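Local coordinates for hydrogenase expression protein (Thiobacillus denitrificans, PDB 3SB1) that is of unknown function but probably takes part in the expression or maturation of hydrogenase, at residues 93-98 against 137-142. Sequence-based numbering, arbitrary orientation.
Sequences VSVTLH and ELVKSP
Strand 93-97, outermost in its own chain, is covered on one face of the antiparallel sheet by Leu138 and Val139. These lie in the connection between strand 125-132 and the C-terminal helix 143-157. The connection makes a type I beta turn here, 137-140, closed by a rather long hydrogen bond from Lys140 N to Glu137 O (3.3 Å). It then runs on to Pro142, the N-cap position of the last helix.

Two alternate residues of the strand, Val95 and Leu97, point at this turn. Val95 CG1 meets Val139 CG2 at 4.1 Å, the two side chains roughly perpendicular. Val139 has two conformers, so this pairing is certain only for one of them. In each valine the touching methyl is the one anti to the backbone N (Val95 chi1 -175°). Further along the strand, Leu97 CD2 lies 4.2 Å from Leu138 CB and equally far from Leu138 O. Leu138 also rests on Leu105 of strand 102-107.

Strand 93-97 pairs with a strand of the second subunit, so the sheet continues across the dimer interface. Val139 packs on Val93 of that subunit, and Ser141 OG hydrogen-bonds to its Glu107 OE2 and Phe134 backbone O.

The contact is mainly apolar and small, 132 Å² in all. Van der Waals packing rather than directed bonds probably carries it, with Val95 and Val139 buried and Leu138 exposed.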
loop_
_atom_site.group_PDB
_atom_site.type_symbol
_atom_site.label_atom_id
_atom_site.label_comp_id
_atom_site.label_asym_id
_atom_site.label_seq_id
_atom_site.Cartn_x
_atom_site.Cartn_y
_atom_site.Cartn_z
ATOM N N VAL A 93 6.904 -0.566 -4.216
ATOM C CA VAL A 93 5.664 -0.030 -3.772
ATOM C C VAL A 93 5.789 1.367 -3.205
ATOM O O VAL A 93 6.692 1.623 -2.390
ATOM C CB VAL A 93 5.051 -0.955 -2.643
ATOM C CG1 VAL A 93 3.730 -0.443 -2.145
ATOM C CG2 VAL A 93 4.952 -2.406 -3.130
ATOM N N SER A 94 4.915 2.255 -3.668
ATOM C CA SER A 94 4.812 3.604 -3.128
ATOM C C SER A 94 3.375 3.854 -2.706
ATOM O O SER A 94 2.423 3.493 -3.429
ATOM C CB SER A 94 5.252 4.659 -4.141
ATOM O OG SER A 94 6.598 4.393 -4.553
ATOM N N VAL A 95 3.179 4.382 -1.510
ATOM C CA VAL A 95 1.859 4.674 -1.064
ATOM C C VAL A 95 1.693 6.129 -0.626
ATOM O O VAL A 95 2.622 6.691 -0.048
ATOM C CB VAL A 95 1.460 3.802 0.155
ATOM C CG1 VAL A 95 -0.043 4.054 0.553
ATOM C CG2 VAL A 95 1.742 2.322 -0.091
ATOM N N THR A 96 0.546 6.742 -0.938
ATOM C CA THR A 96 0.210 8.086 -0.450
ATOM C C THR A 96 -1.144 8.041 0.257
ATOM O O THR A 96 -2.173 7.610 -0.320
ATOM C CB THR A 96 0.134 9.154 -1.526
ATOM O OG1 THR A 96 1.334 9.166 -2.303
ATOM C CG2 THR A 96 -0.129 10.532 -0.890
ATOM N N LEU A 97 -1.152 8.558 1.477
ATOM C CA LEU A 97 -2.317 8.559 2.325
ATOM C C LEU A 97 -2.704 9.996 2.593
ATOM O O LEU A 97 -1.875 10.794 3.046
ATOM C CB LEU A 97 -1.973 7.829 3.597
ATOM C CG LEU A 97 -2.904 7.882 4.768
ATOM C CD1 LEU A 97 -4.252 7.303 4.371
ATOM C CD2 LEU A 97 -2.203 7.050 5.830
ATOM N N HIS A 98 -3.951 10.355 2.320
ATOM C CA HIS A 98 -4.375 11.775 2.475
ATOM C C HIS A 98 -5.521 11.816 3.421
ATOM O O HIS A 98 -6.619 11.458 2.987
ATOM C CB HIS A 98 -4.799 12.444 1.144
ATOM C CG HIS A 98 -3.671 12.821 0.230
ATOM N ND1 HIS A 98 -3.227 12.008 -0.789
ATOM C CD2 HIS A 98 -2.919 13.946 0.166
ATOM C CE1 HIS A 98 -2.235 12.602 -1.426
ATOM N NE2 HIS A 98 -2.019 13.775 -0.858
ATOM N N GLU A 137 1.427 -0.506 8.814
ATOM C CA GLU A 137 0.133 -0.599 9.474
ATOM C C GLU A 137 -0.895 0.379 8.903
ATOM O O GLU A 137 -2.109 0.106 8.740
ATOM C CB GLU A 137 0.323 -0.325 10.997
ATOM C CG GLU A 137 -0.862 -0.642 11.819
ATOM C CD GLU A 137 -1.196 -2.131 11.787
ATOM O OE1 GLU A 137 -0.273 -2.932 11.491
ATOM O OE2 GLU A 137 -2.373 -2.503 12.065
ATOM N N LEU A 138 -0.410 1.542 8.582
ATOM C CA LEU A 138 -1.288 2.603 8.134
ATOM C C LEU A 138 -2.059 2.397 6.848
ATOM O O LEU A 138 -3.078 3.066 6.645
ATOM C CB LEU A 138 -0.469 3.890 7.989
ATOM C CG LEU A 138 -0.054 4.601 9.271
ATOM C CD1 LEU A 138 1.163 5.568 9.075
ATOM C CD2 LEU A 138 -1.298 5.311 9.863
ATOM N N VAL A 139 -1.599 1.520 5.978
ATOM C CA VAL A 139 -2.285 1.381 4.702
ATOM C C VAL A 139 -3.546 0.524 4.843
ATOM O O VAL A 139 -4.503 0.712 4.090
ATOM C CB VAL A 139 -1.357 0.779 3.651
ATOM C CG1 VAL A 139 -1.033 -0.674 3.978
ATOM C CG2 VAL A 139 -1.982 0.861 2.271
ATOM N N LYS A 140 -3.581 -0.329 5.861
ATOM C CA LYS A 140 -4.662 -1.270 6.028
ATOM C C LYS A 140 -5.928 -0.624 6.434
ATOM O O LYS A 140 -5.932 0.223 7.324
ATOM C CB LYS A 140 -4.303 -2.304 7.093
ATOM C CG LYS A 140 -3.197 -3.232 6.762
ATOM C CD LYS A 140 -3.038 -4.187 7.931
ATOM C CE LYS A 140 -2.035 -5.246 7.694
ATOM N NZ LYS A 140 -1.996 -6.151 8.888
ATOM N N SER A 141 -7.019 -1.038 5.796
ATOM C CA SER A 141 -8.318 -0.515 6.156
ATOM C C SER A 141 -8.781 -1.232 7.449
ATOM O O SER A 141 -8.838 -2.434 7.474
ATOM C CB SER A 141 -9.317 -0.925 5.088
ATOM O OG SER A 141 -8.817 -0.780 3.750
ATOM N N PRO A 142 -9.117 -0.501 8.506
ATOM C CA PRO A 142 -9.572 -1.160 9.722
ATOM C C PRO A 142 -10.891 -1.915 9.534
ATOM O O PRO A 142 -11.738 -1.534 8.720
ATOM C CB PRO A 142 -9.797 -0.009 10.691
ATOM C CG PRO A 142 -8.924 1.099 10.170
ATOM C CD PRO A 142 -8.911 0.937 8.661
#